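Local structure of glycerophosphodiester phosphodiesterase (Parabacteroides distasonis, 3NO3) at residues W14-E17 against G18-Q21; S23-S26 against L27-S31; V51-D55 against N56-G60; C66-D69 against E70-L74; Y88-R91 against A92-K96. The protein is a member of the glycerophosphodiester phosphodiesterase family, built on a TIM-barrel fold and carrying a bound magnesium ion. All coordinates share one frame; numbering follows the deposited sequence. Where two conformers were deposited one is given.

Contact 1 (W14-E17 against G18-Q21); sequences WKTE and GSAQ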
loop_
_atom_site.group_PDB
_atom_site.type_symbol
_atom_site.label_atom_id
_atom_site.label_comp_id
_atom_site.label_asym_id
_atom_site.label_seq_id
_atom_site.Cartn_x
_atom_site.Cartn_y
_atom_site.Cartn_z
ATOM N N TRP A 14 6.428 0.566 11.580
ATOM C CA TRP A 14 6.913 1.823 12.107
ATOM C C TRP A 14 6.714 2.012 13.601
ATOM O O TRP A 14 7.454 2.789 14.180
ATOM C CB TRP A 14 6.359 3.009 11.335
ATOM C CG TRP A 14 4.908 3.219 11.459
ATOM C CD1 TRP A 14 3.955 2.678 10.671
ATOM C CD2 TRP A 14 4.230 4.060 12.397
ATOM N NE1 TRP A 14 2.727 3.075 11.075
ATOM C CE2 TRP A 14 2.854 3.941 12.130
ATOM C CE3 TRP A 14 4.648 4.897 13.435
ATOM C CZ2 TRP A 14 1.873 4.606 12.876
ATOM C CZ3 TRP A 14 3.665 5.578 14.179
ATOM C CH2 TRP A 14 2.300 5.418 13.901
ATOM N N LYS A 15 5.768 1.300 14.229
ATOM C CA LYS A 15 5.509 1.395 15.670
ATOM C C LYS A 15 6.409 0.441 16.451
ATOM O O LYS A 15 5.966 -0.486 17.150
ATOM C CB LYS A 15 4.020 1.165 15.971
ATOM C CG LYS A 15 3.141 2.389 15.582
ATOM C CD LYS A 15 1.701 2.251 16.090
ATOM C CE LYS A 15 1.547 2.461 17.632
ATOM N NZ LYS A 15 1.846 3.856 18.011
ATOM N N THR A 16 7.704 0.681 16.316
ATOM C CA THR A 16 8.734 -0.147 16.903
ATOM C C THR A 16 10.017 0.703 17.018
ATOM O O THR A 16 10.219 1.646 16.227
ATOM C CB THR A 16 8.942 -1.465 16.099
ATOM O OG1 THR A 16 9.757 -2.355 16.871
ATOM C CG2 THR A 16 9.592 -1.241 14.692
ATOM N N GLU A 17 10.860 0.370 18.002
ATOM C CA GLU A 17 12.126 1.094 18.263
ATOM C C GLU A 17 12.981 1.414 17.034
ATOM O O GLU A 17 13.296 0.515 16.242
ATOM C CB GLU A 17 12.983 0.288 19.232
ATOM C CG GLU A 17 14.311 0.914 19.635
ATOM C CD GLU A 17 15.080 0.037 20.633
ATOM O OE1 GLU A 17 14.662 -1.117 20.930
ATOM O OE2 GLU A 17 16.122 0.520 21.127
ATOM N N GLY A 18 13.341 2.694 16.900
ATOM C CA GLY A 18 14.194 3.172 15.814
ATOM C C GLY A 18 13.548 3.374 14.461
ATOM O O GLY A 18 14.216 3.880 13.531
ATOM N N SER A 19 12.253 3.054 14.356
ATOM C CA SER A 19 11.528 3.052 13.102
ATOM C C SER A 19 10.763 4.359 12.905
ATOM O O SER A 19 10.776 5.243 13.756
ATOM C CB SER A 19 10.669 1.793 12.983
ATOM O OG SER A 19 10.307 1.567 11.602
ATOM N N ALA A 20 10.190 4.500 11.718
ATOM C CA ALA A 20 9.525 5.707 11.253
ATOM C C ALA A 20 8.645 5.265 10.141
ATOM O O ALA A 20 8.955 4.314 9.461
ATOM C CB ALA A 20 10.514 6.754 10.703
ATOM N N GLN A 21 7.544 5.976 9.946
ATOM C CA GLN A 21 6.658 5.703 8.795
ATOM C C GLN A 21 7.417 5.812 7.487
ATOM O O GLN A 21 8.259 6.718 7.322
ATOM C CB GLN A 21 5.467 6.688 8.827
ATOM C CG GLN A 21 4.560 6.437 10.002
ATOM C CD GLN A 21 3.461 7.476 10.179
ATOM O OE1 GLN A 21 3.080 8.174 9.241
ATOM N NE2 GLN A 21 2.920 7.543 11.392
#

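Contact 2 (S23-S26 against L27-S31); sequences SIRS and LERAS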
loop_
_atom_site.group_PDB
_atom_site.type_symbol
_atom_site.label_atom_id
_atom_site.label_comp_id
_atom_site.label_asym_id
_atom_site.label_seq_id
_atom_site.Cartn_x
_atom_site.Cartn_y
_atom_site.Cartn_z
ATOM N N SER A 23 9.866 4.330 5.889
ATOM C CA SER A 23 11.325 4.395 6.042
ATOM C C SER A 23 11.964 3.061 5.634
ATOM O O SER A 23 11.289 2.034 5.486
ATOM C CB SER A 23 11.675 4.725 7.505
ATOM O OG SER A 23 11.344 3.687 8.399
ATOM N N ILE A 24 13.276 3.091 5.471
ATOM C CA ILE A 24 14.072 1.895 5.246
ATOM C C ILE A 24 13.911 0.958 6.458
ATOM O O ILE A 24 13.619 -0.240 6.294
ATOM C CB ILE A 24 15.533 2.253 5.011
ATOM C CG1 ILE A 24 15.678 3.056 3.690
ATOM C CG2 ILE A 24 16.437 0.966 5.157
ATOM C CD1 ILE A 24 15.292 2.328 2.391
ATOM N N ARG A 25 13.961 1.528 7.673
ATOM C CA ARG A 25 13.810 0.757 8.894
ATOM C C ARG A 25 12.442 0.077 8.958
ATOM O O ARG A 25 12.367 -1.067 9.330
ATOM C CB ARG A 25 14.048 1.666 10.105
ATOM C CG ARG A 25 13.867 1.075 11.479
ATOM C CD ARG A 25 14.865 0.052 11.926
ATOM N NE ARG A 25 14.960 0.048 13.404
ATOM C CZ ARG A 25 15.653 -0.821 14.143
ATOM N NH1 ARG A 25 15.669 -0.679 15.469
ATOM N NH2 ARG A 25 16.323 -1.834 13.593
ATOM N N SER A 26 11.368 0.778 8.572
ATOM C CA SER A 26 10.013 0.184 8.657
ATOM C C SER A 26 9.795 -0.963 7.663
ATOM O O SER A 26 9.145 -1.955 7.997
ATOM C CB SER A 26 8.899 1.245 8.595
ATOM O OG SER A 26 8.667 1.797 7.280
ATOM N N LEU A 27 10.380 -0.820 6.477
ATOM C CA LEU A 27 10.396 -1.862 5.471
ATOM C C LEU A 27 11.177 -3.086 6.009
ATOM O O LEU A 27 10.696 -4.214 5.891
ATOM C CB LEU A 27 11.044 -1.344 4.190
ATOM C CG LEU A 27 11.313 -2.349 3.071
ATOM C CD1 LEU A 27 10.041 -2.962 2.572
ATOM C CD2 LEU A 27 12.093 -1.650 1.991
ATOM N N GLU A 28 12.353 -2.839 6.583
ATOM C CA GLU A 28 13.181 -3.919 7.155
ATOM C C GLU A 28 12.474 -4.635 8.291
ATOM O O GLU A 28 12.474 -5.875 8.358
ATOM C CB GLU A 28 14.516 -3.374 7.665
ATOM C CG GLU A 28 15.493 -2.856 6.583
ATOM C CD GLU A 28 16.743 -2.158 7.159
ATOM O OE1 GLU A 28 16.731 -1.720 8.339
ATOM O OE2 GLU A 28 17.765 -2.052 6.423
ATOM N N ARG A 29 11.861 -3.866 9.180
ATOM C CA ARG A 29 11.157 -4.453 10.300
ATOM C C ARG A 29 9.895 -5.239 9.875
ATOM O O ARG A 29 9.606 -6.303 10.460
ATOM C CB ARG A 29 10.844 -3.390 11.356
ATOM C CG ARG A 29 12.078 -2.777 12.003
ATOM C CD ARG A 29 12.796 -3.683 13.036
ATOM N NE ARG A 29 11.971 -3.897 14.206
ATOM C CZ ARG A 29 11.394 -5.033 14.610
ATOM N NH1 ARG A 29 11.571 -6.201 13.998
ATOM N NH2 ARG A 29 10.631 -4.994 15.684
ATOM N N ALA A 30 9.166 -4.766 8.869
ATOM C CA ALA A 30 8.047 -5.557 8.274
ATOM C C ALA A 30 8.498 -6.933 7.777
ATOM O O ALA A 30 7.840 -7.954 8.045
ATOM C CB ALA A 30 7.357 -4.795 7.146
ATOM N N SER A 31 9.624 -6.953 7.080
ATOM C CA SER A 31 10.292 -8.207 6.672
ATOM C C SER A 31 10.723 -9.041 7.862
ATOM O O SER A 31 10.468 -10.250 7.864
ATOM C CB SER A 31 11.495 -7.912 5.767
ATOM O OG SER A 31 12.231 -9.102 5.485
#

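Contact 3 (V51-D55 against N56-G60); sequences VVYHD and NDIQG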
loop_
_atom_site.group_PDB
_atom_site.type_symbol
_atom_site.label_atom_id
_atom_site.label_comp_id
_atom_site.label_asym_id
_atom_site.label_seq_id
_atom_site.Cartn_x
_atom_site.Cartn_y
_atom_site.Cartn_z
ATOM N N VAL A 51 9.563 9.600 -4.919
ATOM C CA VAL A 51 10.012 9.583 -3.508
ATOM C C VAL A 51 8.925 8.973 -2.662
ATOM O O VAL A 51 7.767 8.913 -3.098
ATOM C CB VAL A 51 10.353 11.006 -3.014
ATOM C CG1 VAL A 51 11.516 11.618 -3.852
ATOM C CG2 VAL A 51 9.089 11.953 -3.078
ATOM N N VAL A 52 9.284 8.603 -1.427
ATOM C CA VAL A 52 8.438 7.834 -0.549
ATOM C C VAL A 52 8.106 8.668 0.686
ATOM O O VAL A 52 9.005 9.012 1.485
ATOM C CB VAL A 52 9.091 6.514 -0.142
ATOM C CG1 VAL A 52 8.149 5.700 0.768
ATOM C CG2 VAL A 52 9.401 5.700 -1.374
ATOM N N TYR A 53 6.825 9.038 0.808
ATOM C CA TYR A 53 6.339 9.868 1.939
ATOM C C TYR A 53 4.806 9.930 1.927
ATOM O O TYR A 53 4.203 9.929 0.848
ATOM C CB TYR A 53 6.933 11.305 1.865
ATOM C CG TYR A 53 6.871 12.046 3.184
ATOM C CD1 TYR A 53 7.753 11.740 4.219
ATOM C CD2 TYR A 53 5.907 13.019 3.413
ATOM C CE1 TYR A 53 7.705 12.389 5.426
ATOM C CE2 TYR A 53 5.854 13.713 4.641
ATOM C CZ TYR A 53 6.757 13.373 5.643
ATOM O OH TYR A 53 6.711 14.010 6.837
ATOM N N HIS A 54 4.160 9.923 3.105
ATOM C CA HIS A 54 2.700 9.909 3.149
ATOM C C HIS A 54 2.072 11.267 2.809
ATOM O O HIS A 54 1.262 11.366 1.881
ATOM C CB HIS A 54 2.133 9.453 4.494
ATOM C CG HIS A 54 0.666 9.759 4.630
ATOM N ND1 HIS A 54 -0.298 9.210 3.797
ATOM C CD2 HIS A 54 0.004 10.610 5.456
ATOM C CE1 HIS A 54 -1.487 9.690 4.130
ATOM N NE2 HIS A 54 -1.327 10.546 5.131
ATOM N N ASP A 55 2.400 12.286 3.586
ATOM C CA ASP A 55 1.693 13.567 3.451
ATOM C C ASP A 55 2.109 14.296 2.162
ATOM O O ASP A 55 3.215 14.059 1.609
ATOM C CB ASP A 55 1.949 14.450 4.655
ATOM C CG ASP A 55 1.177 13.986 5.922
ATOM O OD1 ASP A 55 -0.076 14.033 5.916
ATOM O OD2 ASP A 55 1.842 13.647 6.904
ATOM N N ASN A 56 1.224 15.145 1.673
ATOM C CA ASN A 56 1.529 15.913 0.468
ATOM C C ASN A 56 2.589 16.990 0.710
ATOM O O ASN A 56 3.223 17.397 -0.232
ATOM C CB ASN A 56 0.256 16.552 -0.096
ATOM C CG ASN A 56 -0.728 15.525 -0.654
ATOM O OD1 ASN A 56 -0.352 14.577 -1.332
ATOM N ND2 ASN A 56 -2.007 15.727 -0.372
ATOM N N ASP A 57 2.802 17.398 1.971
ATOM C CA ASP A 57 3.758 18.438 2.348
ATOM C C ASP A 57 4.698 17.865 3.407
ATOM O O ASP A 57 4.234 17.186 4.306
ATOM C CB ASP A 57 3.021 19.628 2.945
ATOM C CG ASP A 57 1.975 20.189 2.003
ATOM O OD1 ASP A 57 2.370 20.984 1.139
ATOM O OD2 ASP A 57 0.781 19.795 2.082
ATOM N N ILE A 58 5.983 18.165 3.275
ATOM C CA ILE A 58 7.009 17.722 4.215
ATOM C C ILE A 58 7.758 18.968 4.660
ATOM O O ILE A 58 8.383 19.645 3.851
ATOM C CB ILE A 58 7.958 16.619 3.605
ATOM C CG1 ILE A 58 9.057 16.219 4.645
ATOM C CG2 ILE A 58 8.530 17.043 2.239
ATOM C CD1 ILE A 58 10.021 15.133 4.182
ATOM N N GLN A 59 7.661 19.304 5.949
ATOM C CA GLN A 59 8.401 20.423 6.533
ATOM C C GLN A 59 8.166 21.746 5.737
ATOM O O GLN A 59 9.096 22.489 5.450
ATOM C CB GLN A 59 9.881 20.053 6.693
ATOM C CG GLN A 59 10.035 18.923 7.760
ATOM C CD GLN A 59 11.316 18.134 7.630
ATOM O OE1 GLN A 59 12.403 18.725 7.490
ATOM N NE2 GLN A 59 11.217 16.798 7.742
ATOM N N GLY A 60 6.915 21.993 5.372
ATOM C CA GLY A 60 6.521 23.181 4.621
ATOM C C GLY A 60 6.741 23.117 3.120
ATOM O O GLY A 60 6.426 24.105 2.437
HETATM O O HOH W 1 8.561 16.115 8.628
#

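Contact 4 (C66-D69 against E70-L74); sequences CTYD and ELKDL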
loop_
_atom_site.group_PDB
_atom_site.type_symbol
_atom_site.label_atom_id
_atom_site.label_comp_id
_atom_site.label_asym_id
_atom_site.label_seq_id
_atom_site.Cartn_x
_atom_site.Cartn_y
_atom_site.Cartn_z
ATOM N N CYS A 66 7.744 20.610 -5.889
ATOM C CA CYS A 66 9.113 20.940 -5.519
ATOM C C CYS A 66 10.053 20.058 -6.358
ATOM O O CYS A 66 9.701 18.950 -6.704
ATOM C CB CYS A 66 9.369 20.699 -4.034
ATOM S SG CYS A 66 8.743 22.043 -3.048
ATOM N N THR A 67 11.254 20.510 -6.619
ATOM C CA THR A 67 12.269 19.623 -7.204
ATOM C C THR A 67 12.849 18.680 -6.150
ATOM O O THR A 67 12.815 18.962 -4.947
ATOM C CB THR A 67 13.424 20.385 -7.800
ATOM O OG1 THR A 67 14.062 21.115 -6.745
ATOM C CG2 THR A 67 12.965 21.307 -8.983
ATOM N N TYR A 68 13.374 17.540 -6.598
ATOM C CA TYR A 68 14.022 16.604 -5.669
ATOM C C TYR A 68 15.182 17.276 -4.886
ATOM O O TYR A 68 15.356 17.035 -3.673
ATOM C CB TYR A 68 14.454 15.310 -6.376
ATOM C CG TYR A 68 15.203 14.387 -5.454
ATOM C CD1 TYR A 68 14.581 13.825 -4.323
ATOM C CD2 TYR A 68 16.553 14.148 -5.645
ATOM C CE1 TYR A 68 15.273 13.027 -3.430
ATOM C CE2 TYR A 68 17.274 13.334 -4.758
ATOM C CZ TYR A 68 16.634 12.781 -3.658
ATOM O OH TYR A 68 17.374 12.007 -2.801
ATOM N N ASP A 69 15.937 18.136 -5.552
ATOM C CA ASP A 69 17.021 18.902 -4.917
ATOM C C ASP A 69 16.574 19.700 -3.690
ATOM O O ASP A 69 17.308 19.757 -2.682
ATOM C CB ASP A 69 17.684 19.863 -5.924
ATOM C CG ASP A 69 19.014 20.394 -5.434
ATOM O OD1 ASP A 69 19.932 19.577 -5.284
ATOM O OD2 ASP A 69 19.143 21.618 -5.186
ATOM N N GLU A 70 15.386 20.330 -3.759
ATOM C CA GLU A 70 14.810 21.045 -2.583
ATOM C C GLU A 70 14.487 20.087 -1.405
ATOM O O GLU A 70 14.507 20.495 -0.246
ATOM C CB GLU A 70 13.493 21.752 -2.940
ATOM C CG GLU A 70 13.578 22.937 -3.824
ATOM C CD GLU A 70 12.181 23.472 -4.182
ATOM O OE1 GLU A 70 11.620 24.243 -3.383
ATOM O OE2 GLU A 70 11.645 23.120 -5.249
ATOM N N LEU A 71 14.143 18.829 -1.704
ATOM C CA LEU A 71 13.630 17.882 -0.710
ATOM C C LEU A 71 14.653 16.883 -0.153
ATOM O O LEU A 71 14.383 16.241 0.876
ATOM C CB LEU A 71 12.485 17.053 -1.332
ATOM C CG LEU A 71 11.293 17.838 -1.925
ATOM C CD1 LEU A 71 10.451 16.847 -2.706
ATOM C CD2 LEU A 71 10.469 18.553 -0.838
ATOM N N LYS A 72 15.773 16.724 -0.843
ATOM C CA LYS A 72 16.608 15.519 -0.674
ATOM C C LYS A 72 17.283 15.316 0.642
ATOM O O LYS A 72 17.628 14.180 0.972
ATOM C CB LYS A 72 17.696 15.434 -1.753
ATOM C CG LYS A 72 18.775 16.507 -1.773
ATOM C CD LYS A 72 19.680 16.337 -3.067
ATOM C CE LYS A 72 21.018 17.060 -2.984
ATOM N NZ LYS A 72 20.964 18.306 -2.215
ATOM N N ASP A 73 17.539 16.419 1.338
ATOM C CA ASP A 73 18.202 16.371 2.598
ATOM C C ASP A 73 17.242 16.474 3.798
ATOM O O ASP A 73 17.709 16.417 4.929
ATOM C CB ASP A 73 19.290 17.454 2.640
ATOM C CG ASP A 73 20.444 17.151 1.666
ATOM O OD1 ASP A 73 20.864 15.956 1.513
ATOM O OD2 ASP A 73 20.886 18.122 1.033
ATOM N N LEU A 74 15.936 16.550 3.559
ATOM C CA LEU A 74 14.949 16.547 4.639
ATOM C C LEU A 74 14.928 15.183 5.333
ATOM O O LEU A 74 15.101 14.170 4.681
ATOM C CB LEU A 74 13.567 16.942 4.133
ATOM C CG LEU A 74 13.377 18.320 3.452
ATOM C CD1 LEU A 74 11.923 18.481 3.013
ATOM C CD2 LEU A 74 13.810 19.482 4.363
HETATM O O HOH W 2 16.794 12.006 -0.294
HETATM O O HOH W 3 18.632 20.053 -0.133
HETATM O O HOH W 4 21.506 21.302 -3.718
#

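Contact 5 (Y88-R91 against A92-K96); sequences YLKR and AKKLK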
loop_
_atom_site.group_PDB
_atom_site.type_symbol
_atom_site.label_atom_id
_atom_site.label_comp_id
_atom_site.label_asym_id
_atom_site.label_seq_id
_atom_site.Cartn_x
_atom_site.Cartn_y
_atom_site.Cartn_z
ATOM N N TYR A 88 14.241 2.673 -1.947
ATOM C CA TYR A 88 13.253 1.816 -1.256
ATOM C C TYR A 88 13.230 0.466 -1.920
ATOM O O TYR A 88 13.299 -0.574 -1.236
ATOM C CB TYR A 88 11.842 2.461 -1.233
ATOM C CG TYR A 88 11.111 2.293 0.086
ATOM C CD1 TYR A 88 11.477 3.042 1.190
ATOM C CD2 TYR A 88 10.064 1.388 0.232
ATOM C CE1 TYR A 88 10.829 2.910 2.427
ATOM C CE2 TYR A 88 9.400 1.264 1.465
ATOM C CZ TYR A 88 9.785 2.029 2.543
ATOM O OH TYR A 88 9.157 1.853 3.770
ATOM N N LEU A 89 13.208 0.476 -3.257
ATOM C CA LEU A 89 13.217 -0.741 -4.042
ATOM C C LEU A 89 14.544 -1.490 -4.023
ATOM O O LEU A 89 14.524 -2.718 -4.038
ATOM C CB LEU A 89 12.789 -0.441 -5.494
ATOM C CG LEU A 89 11.357 0.132 -5.554
ATOM C CD1 LEU A 89 10.978 0.356 -7.004
ATOM C CD2 LEU A 89 10.296 -0.714 -4.807
ATOM N N LYS A 90 15.678 -0.792 -3.965
ATOM C CA LYS A 90 16.966 -1.464 -3.867
ATOM C C LYS A 90 16.998 -2.282 -2.563
ATOM O O LYS A 90 17.464 -3.431 -2.538
ATOM C CB LYS A 90 18.111 -0.439 -3.934
ATOM C CG LYS A 90 19.552 -0.979 -3.807
ATOM C CD LYS A 90 20.599 0.112 -4.149
ATOM C CE LYS A 90 22.050 -0.280 -3.825
ATOM N NZ LYS A 90 22.283 -0.576 -2.368
ATOM N N ARG A 91 16.491 -1.702 -1.476
ATOM C CA ARG A 91 16.457 -2.428 -0.187
ATOM C C ARG A 91 15.453 -3.597 -0.233
ATOM O O ARG A 91 15.773 -4.707 0.183
ATOM C CB ARG A 91 16.117 -1.459 0.971
ATOM C CG ARG A 91 16.219 -2.079 2.404
ATOM C CD ARG A 91 17.627 -2.386 2.792
ATOM N NE ARG A 91 17.747 -3.231 3.973
ATOM C CZ ARG A 91 17.782 -4.571 3.985
ATOM N NH1 ARG A 91 17.645 -5.316 2.886
ATOM N NH2 ARG A 91 17.936 -5.194 5.152
ATOM N N ALA A 92 14.277 -3.341 -0.799
ATOM C CA ALA A 92 13.215 -4.353 -0.920
ATOM C C ALA A 92 13.631 -5.543 -1.745
ATOM O O ALA A 92 13.252 -6.686 -1.417
ATOM C CB ALA A 92 11.949 -3.734 -1.480
ATOM N N LYS A 93 14.458 -5.315 -2.755
ATOM C CA LYS A 93 14.980 -6.422 -3.549
ATOM C C LYS A 93 15.724 -7.493 -2.743
ATOM O O LYS A 93 15.578 -8.672 -3.044
ATOM C CB LYS A 93 15.889 -5.925 -4.685
ATOM C CG LYS A 93 16.338 -7.025 -5.698
ATOM C CD LYS A 93 15.135 -7.557 -6.507
ATOM C CE LYS A 93 15.551 -8.500 -7.620
ATOM N NZ LYS A 93 14.339 -9.155 -8.224
ATOM N N LYS A 94 16.500 -7.095 -1.743
ATOM C CA LYS A 94 17.185 -8.058 -0.881
ATOM C C LYS A 94 16.274 -8.739 0.173
ATOM O O LYS A 94 16.689 -9.732 0.783
ATOM C CB LYS A 94 18.317 -7.385 -0.145
ATOM C CG LYS A 94 19.353 -6.631 -0.979
ATOM C CD LYS A 94 20.466 -6.153 -0.034
ATOM C CE LYS A 94 21.157 -4.890 -0.476
ATOM N NZ LYS A 94 20.480 -3.647 0.049
ATOM N N LEU A 95 15.075 -8.187 0.407
ATOM C CA LEU A 95 14.101 -8.725 1.365
ATOM C C LEU A 95 13.083 -9.602 0.632
ATOM O O LEU A 95 12.001 -9.135 0.214
ATOM C CB LEU A 95 13.415 -7.576 2.110
ATOM C CG LEU A 95 14.310 -6.634 2.922
ATOM C CD1 LEU A 95 13.470 -5.415 3.322
ATOM C CD2 LEU A 95 14.943 -7.321 4.130
ATOM N N LYS A 96 13.435 -10.880 0.479
ATOM C CA LYS A 96 12.744 -11.770 -0.466
ATOM C C LYS A 96 11.336 -12.246 -0.059
ATOM O O LYS A 96 10.488 -12.529 -0.903
ATOM C CB LYS A 96 13.622 -13.010 -0.755
ATOM C CG LYS A 96 15.009 -12.700 -1.372
ATOM C CD LYS A 96 14.922 -11.981 -2.717
ATOM C CE LYS A 96 16.346 -11.769 -3.358
ATOM N NZ LYS A 96 16.283 -11.072 -4.692
#

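Contact 1 (W14-E17 against G18-Q21)
A type II beta turn running from Thr-16 to Ser-19 folds the loop between strand 6-9 and helix 24-32 of the TIM barrel back on itself, so that 14-17 and 18-21 run in nearly opposite directions. Its closing bond is Ser-19 N to Thr-16 O, 3.1 Å long. Gly-18 suits its place because the turn asks for a positive phi (79°) there, which glycine adopts easily. Beside the closing bond, Thr-16 CG2 rests on Ser-19 CB at 3.6 Å, while Thr-16 OG1 and Ser-19 OG are bonded elsewhere, to Arg-29 and to the carbonyl of Tyr-13. Farther along, Trp-14 offers a broad flat surface to Gln-21. With chi1 at 66°, the indole stands between its own backbone N and carbonyl carbon and lies alongside the extended glutamine chain, both pointing the same way. Gln-21 is well suited to this neighbour: its methylene CG can lean on the ring while its amide reaches a polar partner, OE1 accepting from Arg-11. The opposite indole face carries Lys-15 CG, and NE1 is bonded to Asp-224. The glutamine amide is steeply tilted against the indole, at 66°, and does not stack flat on it. Gln-21 CG makes a CH-pi contact 3.5 Å from the centroid of the five-membered ring of Trp-14, while Gln-21 NE2 hangs over the six-membered ring, 3.3 Å from Trp-14 CH2.

Contact 2 (S23-S26 against L27-S31)
A methyl group meets a charged carboxylate one helical turn on: Ile-24 CG2 touches Glu-28 OE2 at 3.5 Å, the two side chains crossing obliquely. That oxygen pairs with Arg-91, and glutamate suits the place because its extended chain carries the charge clear of its own backbone to this partner. Arg-25 and Arg-29 lie side by side, a doubtful pairing because Arg-25 was modelled in two conformers. Outside acceptors probably ease the like charges: Arg-25 NH1 bonds the carbonyl of Glu-17, and Arg-29 NH1 pairs with Glu-32. Bends at chi2 and chi3 (-75° and -67°) carry the Arg-29 guanidinium out toward the 14-17 turn, where NH2 meets Thr-16. Serine suits the first turn because its short hydroxyl reaches backbone N-H groups that the helix itself leaves without a carbonyl: Ser-26 N donates to Ser-23 OG at 2.9 Å, and Ser-23 N to Ser-26 OG at 3.1 Å. Ser-23 OG is also hydrogen-bonded to Ala-20 O, and Ser-26 OG to Arg-11 O. This reciprocal pair is a capping box, and it starts the helix of the beta-alpha-beta unit formed by strand 6-9, helix 24-32 and strand 37-44.

Contact 3 (V51-D55 against N56-G60)
Tyr-53 and Ile-58 make a local aromatic-aliphatic contact across the loop that leaves strand 50-52 and enters the short strand 57-58, at the surface of the protein. The isoleucine lies over one face of the phenol ring: Ile-58 CB comes to 3.7 Å from Tyr-53 CE2, and Ile-58 CD1 stands 4.0 Å from the Tyr-53 ring centroid as a CH-pi donor, 20° off the normal. Ile-58 CG1 is trans to the main-chain nitrogen (chi1 178°) and CD1 continues fully extended, which draws the branch across the ring from CE2 to CE1. Isoleucine suits this spot because its extended CG1-CD1 branch can lie along a flat ring, and tyrosine because its polar end can leave the apolar patch. Tyr-53 OH there meets a water through a weak bond of 3.3 Å; the same water accepts from Gln-59 NE2 at 2.9 Å, a tenuous link between the segments. His-54 points away from 56-60, its side chain about 5 Å from the magnesium ion and touching the metal ligand Asp-41 on strand 37-44. Around the loop, Ile-58 packs on Leu-71 of helix 68-71, Val-51 on Tyr-68 of the same helix, and Val-52 on Phe-40 of strand 37-44.

Contact 4 (C66-D69 against E70-L74)
Tyr-68 and Lys-72 cross at about a right angle, the lysine stem lying over one face of the phenol ring. Lys-72 CB makes the touch, 3.4 Å from Tyr-68 CZ and displaced toward the hydroxyl end, which gives a CH-pi contact 26° off the ring normal. A chi1 of 176° lays the Tyr-68 ring along the helix toward the next turn. Tyr-68 OH lies 2.6 Å from a water that is itself 2.7 Å from Lys-72 O, so the polar tip stays solvated while the ring is packed. Lysine fits here through its divided character, an apolar base for the ring and an ammonium for the acids: Lys-72 NZ forms a salt bridge with Asp-73 OD2 at 3.3 Å, and a weak, long one with Asp-69 OD1, doubtful because Asp-69 has two conformers. Lys-72 and Asp-69 run side by side. At the start of the turn Thr-67 and Glu-70 instead cross nearly perpendicularly. Glu-70 extends back until OE2 accepts from Thr-67 N at 3.0 Å, on the anti side of the carboxylate, while Cys-66 CB is 3.5 Å from Glu-70 OE2 and 4.0 Å from Leu-71 CD2. In return Thr-67 OG1 accepts weakly from Glu-70 N at 3.4 Å. These exchanges between Thr-67 and Glu-70 are the signature of a capping box, here opening the short helix 68-71.

Contact 5 (Y88-R91 against A92-K96)
Arg-91 sweeps across the last turn of its helix to reach Leu-95 and Lys-94. Its CB starts the chain next to Ala-92. CG leaves anti to the backbone N (chi1 -173°), and a bend at chi2 (69°) swings the chain toward the C-terminal end, where Arg-91 CD passes 4.2 Å from Lys-94 NZ. NE pairs with Glu-28 outside the two segments. Past it, Arg-91 CZ meets Leu-95 CD2 at 4.0 Å, and Arg-91 NH1 comes to 3.6 Å from Leu-95 CG, with Leu-95 CD1 over one face of the guanidinium. At the edge of the group, near its plane, Lys-94 CB stands 3.7 Å from Arg-91 NH1. Leucine is apt here, since its branched end can cover a flat cation without competing for its N-H groups. Lys-94 NZ is also 4.3 Å from Arg-91 NH1, a proximity of like charges probably eased by Glu-28. The helix ends here: Ala-92 N still holds Tyr-88 O at 3.0 Å, whereas Lys-94 N makes a weak bond to Arg-91 O, three residues back. Leu-89 and the small Ala-92 turn to Leu-100 of strand 99-104, Leu-89 also meeting Met-123 and Val-124 of helix 110-126, while Tyr-88 and Leu-95 pack on Leu-27 of helix 24-32.

How the contacts relate
Contacts 1, 2 and 5 form one continuous cluster. The turn of contact 1 folds against the helix of contact 2, where Glu-17 O and Arg-25 NH1 are 2.8 Å apart and Thr-16 OG1 and Arg-29 NH2 3.0 Å. That helix is joined in turn to contact 5 by the salt bridge between Glu-28 OE2 and Arg-91 NE, 2.7 Å. Contacts 3 and 4 make a second cluster, Ile-58 CG2 touching Leu-71 CD2 at 3.9 Å, and Val-52 CG2 touching Tyr-88 CB at 4.1 Å links it to the first. Contact 3 approaches the magnesium site of Glu-39, Asp-41 and Glu-103 through His-54; the side chain of Gln-21 in contact 1 is about 9 Å from a magnesium ion.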